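Local coordinates for cell division control protein 45 cdc45 putative (Entamoeba histolytica, PDB 6CC2) that probably serves in chromosomal DNA replication as the Cdc45 component of the CMG replicative helicase, and may switch between conformations to regulate that role, at residues H224-Q227 / Y228-D231; L215-N218 / A219-V223. One frame throughout, in Å; residues are numbered along the deposited sequence.

Contact 1: H224-Q227 / Y228-D231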
loop_
_atom_site.group_PDB
_atom_site.type_symbol
_atom_site.label_atom_id
_atom_site.label_comp_id
_atom_site.label_asym_id
_atom_site.label_seq_id
_atom_site.Cartn_x
_atom_site.Cartn_y
_atom_site.Cartn_z
ATOM N N HIS A 224 3.142 4.590 17.838
ATOM C CA HIS A 224 2.560 5.835 18.362
ATOM C C HIS A 224 1.119 6.010 17.895
ATOM O O HIS A 224 0.274 6.534 18.638
ATOM C CB HIS A 224 3.418 7.018 17.912
ATOM C CG HIS A 224 3.189 8.274 18.702
ATOM N ND1 HIS A 224 3.370 8.340 20.069
ATOM C CD2 HIS A 224 2.809 9.514 18.314
ATOM C CE1 HIS A 224 3.100 9.562 20.488
ATOM N NE2 HIS A 224 2.761 10.295 19.444
ATOM N N ALA A 225 0.826 5.614 16.661
ATOM C CA ALA A 225 -0.552 5.692 16.171
ATOM C C ALA A 225 -1.464 4.773 16.970
ATOM O O ALA A 225 -2.562 5.165 17.390
ATOM C CB ALA A 225 -0.599 5.331 14.688
ATOM N N ILE A 226 -1.026 3.536 17.202
ATOM C CA ILE A 226 -1.815 2.611 18.003
ATOM C C ILE A 226 -2.069 3.196 19.388
ATOM O O ILE A 226 -3.177 3.099 19.930
ATOM C CB ILE A 226 -1.110 1.244 18.078
ATOM C CG1 ILE A 226 -0.932 0.681 16.674
ATOM C CG2 ILE A 226 -1.878 0.291 18.966
ATOM C CD1 ILE A 226 -2.249 0.584 15.867
ATOM N N GLN A 227 -1.044 3.804 19.998
ATOM C CA GLN A 227 -1.219 4.383 21.325
ATOM C C GLN A 227 -2.310 5.455 21.315
ATOM O O GLN A 227 -3.019 5.627 22.314
ATOM C CB GLN A 227 0.093 4.971 21.838
ATOM C CG GLN A 227 0.035 5.452 23.273
ATOM C CD GLN A 227 -0.160 4.315 24.256
ATOM O OE1 GLN A 227 0.508 3.283 24.167
ATOM N NE2 GLN A 227 -1.088 4.490 25.188
ATOM N N TYR A 228 -2.438 6.196 20.218
ATOM C CA TYR A 228 -3.520 7.178 20.106
ATOM C C TYR A 228 -4.877 6.492 20.159
ATOM O O TYR A 228 -5.798 6.968 20.854
ATOM C CB TYR A 228 -3.380 7.976 18.815
ATOM C CG TYR A 228 -4.395 9.093 18.660
ATOM C CD1 TYR A 228 -4.270 10.257 19.402
ATOM C CD2 TYR A 228 -5.440 8.996 17.765
ATOM C CE1 TYR A 228 -5.178 11.288 19.283
ATOM C CE2 TYR A 228 -6.347 10.044 17.619
ATOM C CZ TYR A 228 -6.207 11.171 18.384
ATOM O OH TYR A 228 -7.107 12.218 18.267
ATOM N N PHE A 229 -5.011 5.359 19.455
ATOM C CA PHE A 229 -6.265 4.614 19.491
ATOM C C PHE A 229 -6.513 4.049 20.884
ATOM O O PHE A 229 -7.644 4.061 21.374
ATOM C CB PHE A 229 -6.251 3.477 18.480
ATOM C CG PHE A 229 -5.880 3.882 17.077
ATOM C CD1 PHE A 229 -6.213 5.123 16.580
ATOM C CD2 PHE A 229 -5.219 2.997 16.262
ATOM C CE1 PHE A 229 -5.849 5.484 15.287
ATOM C CE2 PHE A 229 -4.859 3.339 14.951
ATOM C CZ PHE A 229 -5.180 4.578 14.478
ATOM N N ILE A 230 -5.464 3.523 21.525
ATOM C CA ILE A 230 -5.598 2.986 22.883
ATOM C C ILE A 230 -6.084 4.059 23.839
ATOM O O ILE A 230 -6.935 3.804 24.707
ATOM C CB ILE A 230 -4.258 2.390 23.366
ATOM C CG1 ILE A 230 -3.942 1.099 22.597
ATOM C CG2 ILE A 230 -4.300 2.142 24.853
ATOM C CD1 ILE A 230 -2.529 0.577 22.840
ATOM N N ASP A 231 -5.523 5.269 23.728
ATOM C CA ASP A 231 -5.885 6.351 24.616
ATOM C C ASP A 231 -7.344 6.752 24.413
ATOM O O ASP A 231 -8.078 6.953 25.381
ATOM C CB ASP A 231 -4.976 7.566 24.380
ATOM C CG ASP A 231 -3.548 7.359 24.908
ATOM O OD1 ASP A 231 -3.286 6.349 25.582
ATOM O OD2 ASP A 231 -2.682 8.220 24.637
#

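Contact 2: L215-N218 / A219-V223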
loop_
_atom_site.group_PDB
_atom_site.type_symbol
_atom_site.label_atom_id
_atom_site.label_comp_id
_atom_site.label_asym_id
_atom_site.label_seq_id
_atom_site.Cartn_x
_atom_site.Cartn_y
_atom_site.Cartn_z
ATOM N N LEU A 215 5.835 0.391 3.592
ATOM C CA LEU A 215 7.159 0.950 3.800
ATOM C C LEU A 215 7.182 2.482 3.771
ATOM O O LEU A 215 8.223 3.094 3.499
ATOM C CB LEU A 215 8.167 0.393 2.775
ATOM C CG LEU A 215 8.118 -1.123 2.643
ATOM C CD1 LEU A 215 9.179 -1.600 1.661
ATOM C CD2 LEU A 215 8.311 -1.805 3.976
ATOM N N LYS A 216 6.075 3.108 4.172
ATOM C CA LYS A 216 5.964 4.558 4.194
ATOM C C LYS A 216 6.226 5.156 5.576
ATOM O O LYS A 216 6.586 6.341 5.670
ATOM C CB LYS A 216 4.564 4.972 3.726
ATOM C CG LYS A 216 4.324 4.645 2.267
ATOM C CD LYS A 216 2.904 4.886 1.843
ATOM C CE LYS A 216 2.739 4.551 0.348
ATOM N NZ LYS A 216 1.322 4.607 -0.081
ATOM N N ILE A 217 6.082 4.364 6.641
ATOM C CA ILE A 217 6.374 4.815 8.000
ATOM C C ILE A 217 7.177 3.752 8.720
ATOM O O ILE A 217 7.107 2.583 8.380
ATOM C CB ILE A 217 5.082 5.107 8.789
ATOM C CG1 ILE A 217 4.231 3.852 8.964
ATOM C CG2 ILE A 217 4.280 6.225 8.095
ATOM C CD1 ILE A 217 3.039 4.052 9.913
ATOM N N ASN A 218 7.895 4.175 9.759
ATOM C CA ASN A 218 8.666 3.244 10.570
ATOM C C ASN A 218 7.829 2.699 11.742
ATOM O O ASN A 218 6.658 3.056 11.946
ATOM C CB ASN A 218 9.973 3.891 11.059
ATOM C CG ASN A 218 9.765 5.061 12.016
ATOM O OD1 ASN A 218 8.738 5.191 12.678
ATOM N ND2 ASN A 218 10.782 5.925 12.100
ATOM N N ALA A 219 8.412 1.733 12.441
ATOM C CA ALA A 219 7.690 1.035 13.496
ATOM C C ALA A 219 7.345 1.959 14.661
ATOM O O ALA A 219 6.272 1.818 15.269
ATOM C CB ALA A 219 8.521 -0.154 13.977
ATOM N N LYS A 220 8.218 2.908 14.978
ATOM C CA LYS A 220 7.924 3.834 16.070
ATOM C C LYS A 220 6.700 4.683 15.736
ATOM O O LYS A 220 5.830 4.912 16.588
ATOM C CB LYS A 220 9.140 4.710 16.348
ATOM C CG LYS A 220 10.271 3.965 17.044
ATOM C CD LYS A 220 11.420 4.891 17.429
ATOM C CE LYS A 220 12.180 5.394 16.206
ATOM N NZ LYS A 220 13.439 6.104 16.584
ATOM N N THR A 221 6.589 5.119 14.491
ATOM C CA THR A 221 5.412 5.880 14.078
ATOM C C THR A 221 4.149 5.030 14.148
ATOM O O THR A 221 3.087 5.473 14.636
ATOM C CB THR A 221 5.631 6.432 12.669
ATOM O OG1 THR A 221 6.723 7.355 12.704
ATOM C CG2 THR A 221 4.389 7.120 12.161
ATOM N N TYR A 222 4.246 3.778 13.709
ATOM C CA TYR A 222 3.109 2.886 13.820
ATOM C C TYR A 222 2.671 2.719 15.273
ATOM O O TYR A 222 1.474 2.819 15.602
ATOM C CB TYR A 222 3.457 1.538 13.182
ATOM C CG TYR A 222 2.429 0.487 13.543
ATOM C CD1 TYR A 222 1.187 0.455 12.931
ATOM C CD2 TYR A 222 2.685 -0.442 14.553
ATOM C CE1 TYR A 222 0.236 -0.470 13.291
ATOM C CE2 TYR A 222 1.728 -1.368 14.902
ATOM C CZ TYR A 222 0.511 -1.374 14.295
ATOM O OH TYR A 222 -0.441 -2.294 14.657
ATOM N N VAL A 223 3.621 2.443 16.161
ATOM C CA VAL A 223 3.265 2.180 17.552
ATOM C C VAL A 223 2.624 3.412 18.169
ATOM O O VAL A 223 1.648 3.312 18.929
ATOM C CB VAL A 223 4.500 1.708 18.338
ATOM C CG1 VAL A 223 4.209 1.650 19.802
ATOM C CG2 VAL A 223 4.900 0.342 17.832
HETATM O O HOH W 1 7.814 7.172 10.017
#

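Contact 1: H224-Q227 / Y228-D231
Ile-226 meets Phe-229 and Ile-230 on the buried side of the amphipathic alpha-helix 219-233, while Gln-227 and Asp-231 pair on its exposed side. The buried side is the tighter one. CD1 of Ile-226 reaches the Phe-229 ring at CD2, 3.8 Å away. The other branch, CG2 of Ile-226, lies 3.9 Å from CD1 of Ile-230. One isoleucine thus serves both the i+3 and the i+4 neighbour, and its two branches part because CG1 sits beside the backbone N while CG2 is anti to it (chi1 -59°). The Phe-229 ring also lies over its own helix backbone. Ala-225 O stands 3.5 Å above the plane of that ring, over its centre. That same oxygen accepts the helical bond from Phe-229 N. Helix 199-213 packs on Phe-229 through Ala-204, Ala-205 and Val-208. Val-253 of strand 251-257 touches both isoleucines. Tyr-228 turns elsewhere and makes a cation-pi contact with Arg-184.

The solvent side is looser and polar. Here one i to i+4 side-chain hydrogen bond joins Gln-227 to Asp-231. The Gln-227 chain leaves anti to its backbone N and bends at chi2 (66°), which turns the amide toward Asp-231, one turn on. NE2 of Gln-227 donates to OD1 of Asp-231 at 2.9 Å; OD1 lies close to the amide plane, but NE2 comes from above the carboxylate plane, 37° out of it.

Contact 2: L215-N218 / A219-V223
OD1 of Asn-218 is gripped by two donors of Thr-221, the backbone N at 2.8 Å and OG1 at 3.0 Å. Asn-218 is the N-cap of helix 219-233. The two bonds differ in geometry. Thr-221 N comes almost straight on to the amide oxygen, with a C=O...N angle of 169°. Thr-221 OG1 stands above the carbonyl plane, off any lone pair. The Asn-218 amide is folded between its own backbone N and carbonyl carbon (chi1 65°), which holds OD1 over the first turn. A water links the two residues of the cap: it accepts from Asn-218 N at 3.0 Å and donates to Thr-221 OG1 at 2.9 Å. The backbone follows on, with Tyr-222 N giving the first i+4 bond to Asn-218 O.

Beside the polar cap lies a small apolar contact. Ile-217 CB is 4.0 Å from CG2 of Thr-221, and CD1 of Ile-217 is 4.1 Å from CB of Tyr-222. Thr-221 turns its hydroxyl to the cap and its methyl to Ile-217. Val-208 and Gln-211 of helix 199-213 also touch Ile-217. The far end of Tyr-222 is held elsewhere, by a bond from OH to Pro-340 O.

A backbone N-H in the first turn has no earlier helical carbonyl to bind. Here the Asn-218 amide supplies the acceptor for Thr-221 N. The bond from the Thr-221 hydroxyl probably helps to fix the rotation of that amide, and the water, by donating to OG1, is consistent with OG1 giving its own proton to OD1.

How the contacts relate
Both contacts use helix 219-233, contact 2 with its first turn and the loop before it. Their centres are about 13 Å apart. Contact 2 comes first along the chain. It covers the turn that leaves helix 199-213, with a Schellman motif at Leu-215, and the start of the next helix. Contact 1 follows without a gap and covers the later turns. The two do not otherwise touch. Helix 199-213 packs against both, and Val-208 reaches Ile-217 in one and Phe-229 in the other. Strand 338-344 covers the early part of the helix, and strand 251-257 the later part. The shared helix thus runs from a capped start into a body with a buried face and an exposed one.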